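Local coordinates for protein C-glycoside 3-oxidase (Microbacterium trichothecenolyticum, PDB 7DVE) that oxidises the C3 hydroxyl of the sugar in C-glycosides such as isoorientin and mangiferin, using bound FAD and passing the electrons to oxygen to give hydrogen peroxide, at residues I27-A32 with R224-F229; L150-S155 with G500-A505; T277-W282 with P396-H401; A458-C461 with E466-G469. All coordinates share one frame; numbering follows the deposited sequence.

Contact 1. Residues I27-A32 with R224-F229; sequences ILSERA and RGNPNF
Ser29 meets Asn226 where helix 19-31, the first helix of the FAD-binding Rossmann-type fold, passes the loop between helix 215-224 and strand 229-232. Along 27-32, Ile27 and Leu28 turn to other parts of the core: both pack on helix 490-510, and Leu28 also touches Ile37 of strand 37-40. Ser29 is the residue that reaches the loop. With OG anti to its carbonyl carbon (chi1 -57°), the hydroxyl lies beside its own backbone N, where it also hydrogen-bonds Ala25 O one helical turn back and, weakly, Thr223 OG1. Asn226 ND2 donates to Ser29 OG over 2.9 Å, with an N-H...O angle of 152° and the oxygen close to the amide plane; ND2 also lies 3.5 Å from Ser29 CB. The helix then ends, Ala32 N still bonded to Leu28 O and Ala32 the first residue to leave helical angles.

On the loop side, Asn226 carries its amide across with CG anti to the backbone N (chi1 -180°). Its other end faces its own chain: OD1 accepts from Asn228 N at 2.9 Å, an Asx turn in which the donor stands above the carbonyl plane. A type I turn from Asn226 to Phe229 is closed by Phe229 N on Asn226 O. Were Asn226 an alanine, Ser29 OG would probably lose this donor and Asn228 N its Asx acceptor, and with them the side-chain tie between loop and helix. Both ends of one buried, neutral amide are thus used, ND2 for the helix and OD1 for the turn, so the link fixes the amide's orientation without burying a charge.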
loop_
_atom_site.group_PDB
_atom_site.type_symbol
_atom_site.label_atom_id
_atom_site.label_comp_id
_atom_site.label_asym_id
_atom_site.label_seq_id
_atom_site.Cartn_x
_atom_site.Cartn_y
_atom_site.Cartn_z
ATOM N N ILE A 27 17.320 -1.588 3.190
ATOM C CA ILE A 27 17.923 -1.626 4.515
ATOM C C ILE A 27 19.055 -2.625 4.555
ATOM O O ILE A 27 20.043 -2.415 5.263
ATOM C CB ILE A 27 16.889 -1.921 5.612
ATOM C CG1 ILE A 27 15.812 -0.844 5.614
ATOM C CG2 ILE A 27 17.590 -1.989 6.987
ATOM C CD1 ILE A 27 16.297 0.445 6.282
ATOM N N LEU A 28 18.962 -3.714 3.793
ATOM C CA LEU A 28 20.098 -4.625 3.776
ATOM C C LEU A 28 21.236 -4.090 2.913
ATOM O O LEU A 28 22.402 -4.369 3.209
ATOM C CB LEU A 28 19.659 -6.028 3.325
ATOM C CG LEU A 28 18.679 -6.730 4.283
ATOM C CD1 LEU A 28 17.955 -7.917 3.652
ATOM C CD2 LEU A 28 19.386 -7.142 5.585
ATOM N N SER A 29 20.946 -3.302 1.871
ATOM C CA SER A 29 22.045 -2.660 1.145
ATOM C C SER A 29 22.766 -1.637 2.018
ATOM O O SER A 29 23.965 -1.397 1.827
ATOM C CB SER A 29 21.539 -2.000 -0.137
ATOM O OG SER A 29 20.887 -2.944 -0.974
ATOM N N GLU A 30 22.065 -1.052 2.993
ATOM C CA GLU A 30 22.705 -0.132 3.936
ATOM C C GLU A 30 23.460 -0.888 5.036
ATOM O O GLU A 30 24.682 -0.769 5.155
ATOM C CB GLU A 30 21.662 0.824 4.540
ATOM C CG GLU A 30 21.209 1.995 3.623
ATOM C CD GLU A 30 19.959 2.726 4.150
ATOM O OE1 GLU A 30 19.360 2.262 5.145
ATOM O OE2 GLU A 30 19.562 3.762 3.566
ATOM N N ARG A 31 22.758 -1.665 5.862
ATOM C CA ARG A 31 23.391 -2.287 7.030
ATOM C C ARG A 31 24.080 -3.623 6.746
ATOM O O ARG A 31 24.784 -4.129 7.625
ATOM C CB ARG A 31 22.360 -2.503 8.151
ATOM C CG ARG A 31 21.715 -1.216 8.655
ATOM C CD ARG A 31 21.063 -1.409 10.011
ATOM N NE ARG A 31 20.585 -0.149 10.569
ATOM C CZ ARG A 31 20.237 0.028 11.836
ATOM N NH1 ARG A 31 20.305 -0.957 12.716
ATOM N NH2 ARG A 31 19.794 1.219 12.227
ATOM N N ALA A 32 23.900 -4.221 5.571
ATOM C CA ALA A 32 24.406 -5.573 5.311
ATOM C C ALA A 32 24.938 -5.662 3.885
ATOM O O ALA A 32 24.570 -6.547 3.110
ATOM C CB ALA A 32 23.312 -6.617 5.550
ATOM N N ARG A 224 20.162 0.066 -6.354
ATOM C CA ARG A 224 20.484 -0.058 -7.775
ATOM C C ARG A 224 21.986 -0.201 -8.028
ATOM O O ARG A 224 22.380 -0.852 -9.001
ATOM C CB ARG A 224 19.936 1.137 -8.552
ATOM C CG ARG A 224 18.460 1.041 -8.884
ATOM C CD ARG A 224 18.041 2.175 -9.812
ATOM N NE ARG A 224 18.025 3.471 -9.143
ATOM C CZ ARG A 224 17.004 3.927 -8.427
ATOM N NH1 ARG A 224 15.919 3.194 -8.225
ATOM N NH2 ARG A 224 17.078 5.144 -7.891
ATOM N N GLY A 225 22.842 0.394 -7.187
ATOM C CA GLY A 225 24.286 0.263 -7.336
ATOM C C GLY A 225 24.948 -0.886 -6.572
ATOM O O GLY A 225 26.175 -1.042 -6.618
ATOM N N ASN A 226 24.172 -1.699 -5.872
ATOM C CA ASN A 226 24.653 -2.772 -5.015
ATOM C C ASN A 226 24.977 -4.004 -5.850
ATOM O O ASN A 226 24.061 -4.718 -6.285
ATOM C CB ASN A 226 23.589 -3.092 -3.958
ATOM C CG ASN A 226 23.999 -4.198 -3.015
ATOM O OD1 ASN A 226 25.078 -4.773 -3.136
ATOM N ND2 ASN A 226 23.144 -4.478 -2.040
ATOM N N PRO A 227 26.258 -4.302 -6.078
ATOM C CA PRO A 227 26.597 -5.457 -6.922
ATOM C C PRO A 227 26.142 -6.783 -6.343
ATOM O O PRO A 227 26.104 -7.768 -7.090
ATOM C CB PRO A 227 28.127 -5.383 -7.033
ATOM C CG PRO A 227 28.560 -4.546 -5.887
ATOM C CD PRO A 227 27.451 -3.617 -5.550
ATOM N N ASN A 228 25.761 -6.825 -5.064
ATOM C CA ASN A 228 25.235 -8.020 -4.409
ATOM C C ASN A 228 23.713 -8.136 -4.504
ATOM O O ASN A 228 23.141 -9.094 -3.961
ATOM C CB ASN A 228 25.688 -8.047 -2.933
ATOM C CG ASN A 228 27.193 -8.220 -2.794
ATOM O OD1 ASN A 228 27.811 -8.850 -3.644
ATOM N ND2 ASN A 228 27.790 -7.661 -1.733
ATOM N N PHE A 229 23.048 -7.208 -5.197
ATOM C CA PHE A 229 21.596 -7.218 -5.355
ATOM C C PHE A 229 21.226 -7.496 -6.807
ATOM O O PHE A 229 21.921 -7.055 -7.731
ATOM C CB PHE A 229 20.988 -5.881 -4.910
ATOM C CG PHE A 229 19.512 -5.776 -5.138
ATOM C CD1 PHE A 229 18.615 -6.199 -4.165
ATOM C CD2 PHE A 229 19.012 -5.259 -6.321
ATOM C CE1 PHE A 229 17.257 -6.111 -4.367
ATOM C CE2 PHE A 229 17.645 -5.170 -6.530
ATOM C CZ PHE A 229 16.771 -5.592 -5.553
#

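Contact 2. Residues L150-S155 with G500-A505; sequences LDELLS and GARHIA
Glu152 and Arg502 join helix 149-161 to the C-terminal helix 490-510 by a salt bridge between helices whose backbones stay well apart: the nearest CA atoms, of Leu153 and Gly500, are 10.5 Å apart. Arg502 NH1 donates to Glu152 OE2 at 2.8 Å with an N-H...O angle of 143°. The oxygen lies at the edge of the guanidinium, near its plane, whereas NH1 approaches OE2 from above the carboxylate plane; the two flat groups stand 83° apart, so the grip is single and not the paired, coplanar kind. The arginine is extended from CG to NE, which carries its charge across to the other helix. Its NH2 has a long, weak ion pair with Glu156 and lies near Arg31 of helix 19-31, a like charge. Leu153 CD2 packs 3.8 Å from Arg502 NH1, and the Leu153 side chain also packs on Ala495, Val498 and Arg499. On the far flank of the helix, Asp151 OD1 is paired with Arg140, and Ser155 OG accepts from Arg134 NH2 while donating weakly to Asp151 O. Glu152 and the more distant Glu156 together probably offset the positive charge that Arg31 and Arg502 bring close to each other.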
loop_
_atom_site.group_PDB
_atom_site.type_symbol
_atom_site.label_atom_id
_atom_site.label_comp_id
_atom_site.label_asym_id
_atom_site.label_seq_id
_atom_site.Cartn_x
_atom_site.Cartn_y
_atom_site.Cartn_z
ATOM N N LEU A 150 8.335 2.671 17.710
ATOM C CA LEU A 150 7.412 2.925 16.604
ATOM C C LEU A 150 7.744 4.250 15.918
ATOM O O LEU A 150 7.825 4.311 14.690
ATOM C CB LEU A 150 5.956 2.892 17.094
ATOM C CG LEU A 150 4.835 3.260 16.091
ATOM C CD1 LEU A 150 4.996 2.527 14.789
ATOM C CD2 LEU A 150 3.442 3.006 16.669
ATOM N N ASP A 151 7.987 5.307 16.696
ATOM C CA ASP A 151 8.296 6.613 16.108
ATOM C C ASP A 151 9.589 6.585 15.288
ATOM O O ASP A 151 9.640 7.137 14.179
ATOM C CB ASP A 151 8.374 7.672 17.207
ATOM C CG ASP A 151 6.993 8.180 17.626
ATOM O OD1 ASP A 151 5.996 7.856 16.941
ATOM O OD2 ASP A 151 6.895 8.889 18.647
ATOM N N GLU A 152 10.632 5.917 15.796
ATOM C CA GLU A 152 11.867 5.779 15.024
ATOM C C GLU A 152 11.644 4.983 13.732
ATOM O O GLU A 152 12.184 5.342 12.672
ATOM C CB GLU A 152 12.961 5.149 15.896
ATOM C CG GLU A 152 14.145 4.604 15.110
ATOM C CD GLU A 152 15.087 3.773 15.953
ATOM O OE1 GLU A 152 15.876 4.363 16.711
ATOM O OE2 GLU A 152 15.042 2.525 15.873
ATOM N N LEU A 153 10.828 3.920 13.779
ATOM C CA LEU A 153 10.549 3.180 12.548
ATOM C C LEU A 153 9.762 4.025 11.548
ATOM O O LEU A 153 10.005 3.958 10.337
ATOM C CB LEU A 153 9.790 1.889 12.854
ATOM C CG LEU A 153 10.584 0.894 13.703
ATOM C CD1 LEU A 153 9.765 -0.381 13.900
ATOM C CD2 LEU A 153 11.942 0.613 13.066
ATOM N N LEU A 154 8.790 4.802 12.020
ATOM C CA LEU A 154 8.029 5.632 11.090
ATOM C C LEU A 154 8.916 6.724 10.480
ATOM O O LEU A 154 8.796 7.030 9.285
ATOM C CB LEU A 154 6.817 6.233 11.788
ATOM C CG LEU A 154 5.759 5.269 12.304
ATOM C CD1 LEU A 154 4.996 5.931 13.426
ATOM C CD2 LEU A 154 4.780 4.834 11.181
ATOM N N SER A 155 9.817 7.318 11.277
ATOM C CA SER A 155 10.794 8.255 10.714
ATOM C C SER A 155 11.639 7.590 9.635
ATOM O O SER A 155 11.831 8.153 8.551
ATOM C CB SER A 155 11.698 8.820 11.807
ATOM O OG SER A 155 10.969 9.673 12.669
ATOM N N GLY A 500 12.052 -5.451 10.489
ATOM C CA GLY A 500 12.377 -6.806 10.050
ATOM C C GLY A 500 13.722 -6.899 9.346
ATOM O O GLY A 500 14.516 -7.807 9.611
ATOM N N ALA A 501 13.989 -5.966 8.428
ATOM C CA ALA A 501 15.250 -5.969 7.693
ATOM C C ALA A 501 16.434 -5.659 8.600
ATOM O O ALA A 501 17.520 -6.224 8.410
ATOM C CB ALA A 501 15.186 -4.974 6.534
ATOM N N ARG A 502 16.250 -4.788 9.596
ATOM C CA ARG A 502 17.306 -4.592 10.585
ATOM C C ARG A 502 17.592 -5.878 11.340
ATOM O O ARG A 502 18.749 -6.185 11.649
ATOM C CB ARG A 502 16.912 -3.495 11.565
ATOM C CG ARG A 502 16.893 -2.134 10.986
ATOM C CD ARG A 502 16.360 -1.182 12.015
ATOM N NE ARG A 502 16.794 0.181 11.750
ATOM C CZ ARG A 502 16.433 1.225 12.477
ATOM N NH1 ARG A 502 15.643 1.091 13.531
ATOM N NH2 ARG A 502 16.872 2.431 12.137
ATOM N N HIS A 503 16.543 -6.643 11.662
ATOM C CA HIS A 503 16.761 -7.919 12.339
ATOM C C HIS A 503 17.556 -8.885 11.466
ATOM O O HIS A 503 18.492 -9.544 11.942
ATOM C CB HIS A 503 15.438 -8.557 12.755
ATOM C CG HIS A 503 15.628 -9.752 13.638
ATOM N ND1 HIS A 503 15.386 -11.043 13.217
ATOM C CD2 HIS A 503 16.105 -9.853 14.899
ATOM C CE1 HIS A 503 15.676 -11.885 14.188
ATOM N NE2 HIS A 503 16.119 -11.187 15.219
ATOM N N ILE A 504 17.197 -8.986 10.186
ATOM C CA ILE A 504 17.943 -9.875 9.291
ATOM C C ILE A 504 19.405 -9.432 9.193
ATOM O O ILE A 504 20.318 -10.268 9.170
ATOM C CB ILE A 504 17.264 -9.949 7.907
ATOM C CG1 ILE A 504 15.950 -10.725 7.999
ATOM C CG2 ILE A 504 18.169 -10.613 6.880
ATOM C CD1 ILE A 504 15.229 -10.822 6.684
ATOM N N ALA A 505 19.654 -8.112 9.150
ATOM C CA ALA A 505 21.034 -7.616 9.147
ATOM C C ALA A 505 21.773 -8.001 10.425
ATOM O O ALA A 505 22.943 -8.398 10.374
ATOM C CB ALA A 505 21.059 -6.098 8.964
#

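Contact 3. Residues T277-W282 with P396-H401; sequences TPQLLW and PAMQLH
Segment 277-282, from helix 276-283, runs at 131° to strand 396-401, nearer antiparallel than parallel, and the two segment axes approach to 9.3 Å. The helix follows strand 267-270 of the parallel, Rossmann-type sheet that holds FAD in this GMC oxidoreductase; the strand pairs antiparallel with strand 382-386. The chains are closest at Gln279 and Pro396, with CA atoms 6.7 Å apart.

Gln279 bridges them. Its CG sits anti to the backbone N (chi1 -170°) and the chain runs on extended, sending the amide to the first residue of the strand. There NE2 donates to Pro396 O at 2.8 Å in a nearly straight bond, N-H...O 173°. The oxygen lies in the amide plane of the glutamine, yet the donor stands above the plane of the proline carbonyl. NE2 has a second acceptor in Asp391 OD2, so the amide is held by two bonds; the nearest atoms of the Gln279 side chain and the FAD are about 6 Å apart. The Met398 side chain crosses that of Gln279 at about a right angle, its CE methyl 4.1 Å from Gln279 CD. One turn further on, Trp282, whose ring also meets Phe385 and forms a cation-pi pair with Arg287, takes the proline at its edge: Pro396 CG lies near the indole plane, 4.1 Å from Trp282 CD1.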
loop_
_atom_site.group_PDB
_atom_site.type_symbol
_atom_site.label_atom_id
_atom_site.label_comp_id
_atom_site.label_asym_id
_atom_site.label_seq_id
_atom_site.Cartn_x
_atom_site.Cartn_y
_atom_site.Cartn_z
ATOM N N THR A 277 0.634 -12.996 -0.370
ATOM C CA THR A 277 1.570 -13.510 0.635
ATOM C C THR A 277 0.986 -14.700 1.390
ATOM O O THR A 277 1.649 -15.758 1.448
ATOM C CB THR A 277 1.981 -12.376 1.590
ATOM O OG1 THR A 277 2.731 -11.387 0.878
ATOM C CG2 THR A 277 2.801 -12.904 2.757
ATOM N N PRO A 278 -0.220 -14.614 1.983
ATOM C CA PRO A 278 -0.846 -15.849 2.507
ATOM C C PRO A 278 -1.010 -16.921 1.443
ATOM O O PRO A 278 -0.856 -18.107 1.759
ATOM C CB PRO A 278 -2.214 -15.380 3.033
ATOM C CG PRO A 278 -2.117 -13.916 3.159
ATOM C CD PRO A 278 -1.100 -13.442 2.154
ATOM N N GLN A 279 -1.326 -16.539 0.194
ATOM C CA GLN A 279 -1.402 -17.516 -0.894
ATOM C C GLN A 279 -0.119 -18.335 -1.007
ATOM O O GLN A 279 -0.157 -19.576 -1.024
ATOM C CB GLN A 279 -1.697 -16.805 -2.216
ATOM C CG GLN A 279 -2.037 -17.738 -3.368
ATOM C CD GLN A 279 -2.253 -16.986 -4.658
ATOM O OE1 GLN A 279 -1.538 -16.020 -4.965
ATOM N NE2 GLN A 279 -3.254 -17.403 -5.417
ATOM N N LEU A 280 1.028 -17.648 -1.102
ATOM C CA LEU A 280 2.298 -18.343 -1.260
ATOM C C LEU A 280 2.599 -19.215 -0.051
ATOM O O LEU A 280 3.059 -20.355 -0.201
ATOM C CB LEU A 280 3.421 -17.332 -1.499
ATOM C CG LEU A 280 4.850 -17.868 -1.445
ATOM C CD1 LEU A 280 5.036 -18.994 -2.460
ATOM C CD2 LEU A 280 5.842 -16.734 -1.688
ATOM N N LEU A 281 2.322 -18.710 1.160
ATOM C CA LEU A 281 2.593 -19.512 2.355
ATOM C C LEU A 281 1.708 -20.759 2.390
ATOM O O LEU A 281 2.179 -21.850 2.717
ATOM C CB LEU A 281 2.410 -18.675 3.631
ATOM C CG LEU A 281 3.271 -17.422 3.934
ATOM C CD1 LEU A 281 3.498 -17.226 5.432
ATOM C CD2 LEU A 281 4.594 -17.420 3.187
ATOM N N TRP A 282 0.429 -20.621 2.030
ATOM C CA TRP A 282 -0.465 -21.782 1.963
ATOM C C TRP A 282 0.033 -22.798 0.942
ATOM O O TRP A 282 0.139 -23.993 1.237
ATOM C CB TRP A 282 -1.892 -21.335 1.632
ATOM C CG TRP A 282 -2.865 -22.473 1.411
ATOM C CD1 TRP A 282 -3.115 -23.129 0.237
ATOM C CD2 TRP A 282 -3.722 -23.065 2.389
ATOM N NE1 TRP A 282 -4.062 -24.109 0.432
ATOM C CE2 TRP A 282 -4.450 -24.087 1.746
ATOM C CE3 TRP A 282 -3.942 -22.832 3.749
ATOM C CZ2 TRP A 282 -5.385 -24.875 2.417
ATOM C CZ3 TRP A 282 -4.863 -23.630 4.425
ATOM C CH2 TRP A 282 -5.570 -24.635 3.759
ATOM N N PRO A 396 -2.926 -21.239 -5.735
ATOM C CA PRO A 396 -4.227 -21.709 -5.232
ATOM C C PRO A 396 -5.242 -20.581 -5.207
ATOM O O PRO A 396 -4.965 -19.484 -4.709
ATOM C CB PRO A 396 -3.916 -22.232 -3.826
ATOM C CG PRO A 396 -2.448 -22.379 -3.747
ATOM C CD PRO A 396 -1.795 -21.720 -4.926
ATOM N N ALA A 397 -6.414 -20.850 -5.787
ATOM C CA ALA A 397 -7.411 -19.808 -5.966
ATOM C C ALA A 397 -7.954 -19.355 -4.619
ATOM O O ALA A 397 -8.058 -20.139 -3.677
ATOM C CB ALA A 397 -8.546 -20.289 -6.871
ATOM N N MET A 398 -8.273 -18.063 -4.532
ATOM C CA MET A 398 -8.768 -17.424 -3.318
ATOM C C MET A 398 -10.286 -17.403 -3.258
ATOM O O MET A 398 -10.978 -17.228 -4.267
ATOM C CB MET A 398 -8.264 -15.977 -3.169
ATOM C CG MET A 398 -6.871 -15.675 -3.661
ATOM S SD MET A 398 -6.534 -13.897 -3.597
ATOM C CE MET A 398 -4.747 -13.939 -3.370
ATOM N N GLN A 399 -10.783 -17.568 -2.039
ATOM C CA GLN A 399 -12.163 -17.303 -1.677
ATOM C C GLN A 399 -12.106 -16.290 -0.547
ATOM O O GLN A 399 -11.341 -16.464 0.408
ATOM C CB GLN A 399 -12.908 -18.579 -1.250
ATOM C CG GLN A 399 -14.276 -18.299 -0.673
ATOM C CD GLN A 399 -15.227 -17.729 -1.721
ATOM O OE1 GLN A 399 -15.272 -18.226 -2.854
ATOM N NE2 GLN A 399 -15.988 -16.683 -1.356
ATOM N N LEU A 400 -12.851 -15.206 -0.689
ATOM C CA LEU A 400 -12.841 -14.114 0.271
ATOM C C LEU A 400 -14.082 -14.222 1.146
ATOM O O LEU A 400 -15.202 -14.353 0.633
ATOM C CB LEU A 400 -12.793 -12.760 -0.443
ATOM C CG LEU A 400 -11.478 -12.326 -1.125
ATOM C CD1 LEU A 400 -11.527 -10.848 -1.532
ATOM C CD2 LEU A 400 -10.264 -12.611 -0.255
ATOM N N HIS A 401 -13.880 -14.186 2.463
ATOM C CA HIS A 401 -14.965 -14.200 3.437
ATOM C C HIS A 401 -14.948 -12.864 4.170
ATOM O O HIS A 401 -13.948 -12.518 4.805
ATOM C CB HIS A 401 -14.810 -15.351 4.432
ATOM C CG HIS A 401 -14.971 -16.717 3.833
ATOM N ND1 HIS A 401 -16.193 -17.348 3.749
ATOM C CD2 HIS A 401 -14.060 -17.600 3.359
ATOM C CE1 HIS A 401 -16.035 -18.547 3.215
ATOM N NE2 HIS A 401 -14.751 -18.726 2.970
#

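Contact 4. Residues A458-C461 with E466-G469; sequences ASVC and EVWG
Trp468 is tied to the 458-461 segment by two hydrogen bonds, one from its ring and one from its backbone. Trp468 NE1 donates to Ser459 OG at 2.8 Å, N-H...O 149°, with the hydroxyl at the indole edge but tilted 20° from its plane. Ser459 OG sits between its own N and carbonyl carbon (chi1 56°), which turns it to meet the ring. Trp468 N donates to Val460 O at 3.0 Å. The same carbonyl oxygen receives a CA-H...O contact from Val467 CA at 3.1 Å, and Glu466 O takes a matching one from Cys461 CA at 3.2 Å. Cys461 and Val467 form a single beta bridge here, accompanied by the Trp468 N to Val460 O bond and the two CA-H...O contacts, in the loop ahead of strand 473-475.

Around this polar seam, one face of the indole is covered by the Cys461 backbone, whose carbonyl carbon lies 3.3 Å above the plane, offset toward the rim. Nearby, Val460 CG1 touches Val467 CG1 at 4.2 Å, and Cys461 and Val467 both pack on Val475. Glu466 points away, its OE2 bonded to Gly472 N. A leucine in place of Trp468 would probably leave Ser459 OG without its indole donor and uncover the Cys461 peptide that the ring now lies against. Since the ring and backbone donors of one residue bind successive residues of the other segment, the two sides of this short loop are likely to be held in one alignment despite the absence of a regular strand.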
loop_
_atom_site.group_PDB
_atom_site.type_symbol
_atom_site.label_atom_id
_atom_site.label_comp_id
_atom_site.label_asym_id
_atom_site.label_seq_id
_atom_site.Cartn_x
_atom_site.Cartn_y
_atom_site.Cartn_z
ATOM N N ALA A 458 -2.986 -16.176 17.543
ATOM C CA ALA A 458 -3.678 -14.992 17.067
ATOM C C ALA A 458 -2.800 -14.090 16.198
ATOM O O ALA A 458 -3.208 -12.970 15.892
ATOM C CB ALA A 458 -4.234 -14.213 18.263
ATOM N N SER A 459 -1.615 -14.551 15.789
ATOM C CA SER A 459 -0.730 -13.779 14.920
ATOM C C SER A 459 0.049 -14.731 14.023
ATOM O O SER A 459 0.254 -15.897 14.360
ATOM C CB SER A 459 0.259 -12.899 15.728
ATOM O OG SER A 459 1.042 -13.664 16.653
ATOM N N VAL A 460 0.518 -14.212 12.891
ATOM C CA VAL A 460 1.347 -14.983 11.965
ATOM C C VAL A 460 2.844 -14.751 12.211
ATOM O O VAL A 460 3.668 -15.640 11.966
ATOM C CB VAL A 460 0.952 -14.664 10.507
ATOM C CG1 VAL A 460 1.952 -15.225 9.528
ATOM C CG2 VAL A 460 -0.423 -15.263 10.209
ATOM N N CYS A 461 3.230 -13.586 12.728
ATOM C CA CYS A 461 4.655 -13.318 12.852
ATOM C C CYS A 461 4.957 -12.561 14.138
ATOM O O CYS A 461 4.067 -12.046 14.817
ATOM C CB CYS A 461 5.192 -12.543 11.634
ATOM S SG CYS A 461 4.433 -10.928 11.393
ATOM N N GLU A 466 8.997 -12.152 11.711
ATOM C CA GLU A 466 9.356 -13.535 11.430
ATOM C C GLU A 466 8.200 -14.458 11.806
ATOM O O GLU A 466 7.669 -14.360 12.915
ATOM C CB GLU A 466 10.611 -13.910 12.210
ATOM C CG GLU A 466 11.313 -15.151 11.734
ATOM C CD GLU A 466 12.589 -15.404 12.524
ATOM O OE1 GLU A 466 12.846 -14.660 13.500
ATOM O OE2 GLU A 466 13.326 -16.347 12.165
ATOM N N VAL A 467 7.810 -15.353 10.896
ATOM C CA VAL A 467 6.580 -16.114 11.103
ATOM C C VAL A 467 6.822 -17.233 12.114
ATOM O O VAL A 467 7.833 -17.948 12.062
ATOM C CB VAL A 467 6.004 -16.648 9.771
ATOM C CG1 VAL A 467 6.074 -15.593 8.642
ATOM C CG2 VAL A 467 6.626 -17.959 9.345
ATOM N N TRP A 468 5.905 -17.350 13.071
ATOM C CA TRP A 468 5.977 -18.390 14.090
ATOM C C TRP A 468 6.084 -19.772 13.462
ATOM O O TRP A 468 5.242 -20.164 12.651
ATOM C CB TRP A 468 4.731 -18.336 14.970
ATOM C CG TRP A 468 4.446 -16.995 15.575
ATOM C CD1 TRP A 468 3.362 -16.199 15.333
ATOM C CD2 TRP A 468 5.244 -16.305 16.548
ATOM N NE1 TRP A 468 3.435 -15.058 16.096
ATOM C CE2 TRP A 468 4.585 -15.095 16.845
ATOM C CE3 TRP A 468 6.450 -16.595 17.199
ATOM C CZ2 TRP A 468 5.094 -14.171 17.771
ATOM C CZ3 TRP A 468 6.966 -15.664 18.114
ATOM C CH2 TRP A 468 6.281 -14.475 18.394
ATOM N N GLY A 469 7.110 -20.526 13.852
ATOM C CA GLY A 469 7.233 -21.898 13.413
ATOM C C GLY A 469 7.997 -22.106 12.125
ATOM O O GLY A 469 8.350 -23.253 11.811
#

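Overall arrangement
From the N terminus, helix 19-31 enters contact 1, which closes a loop of 191 residues at 224-229 and ties the first helix to the approach of edge strand 229-232. Contact 2 opens inside that loop at 150-155 and closes only at 500-505, so the two cross; they touch where helix 19-31 lies against helix 490-510. Contacts 3 and 4 follow one another inside the loop of contact 2. Contact 3 joins helix 276-283 to the antiparallel pair 382-386/396-401; contact 4 pinches a short loop before strand 473-475, the other edge of the parallel sheet, and reaches contact 2 through Glu466 and His503.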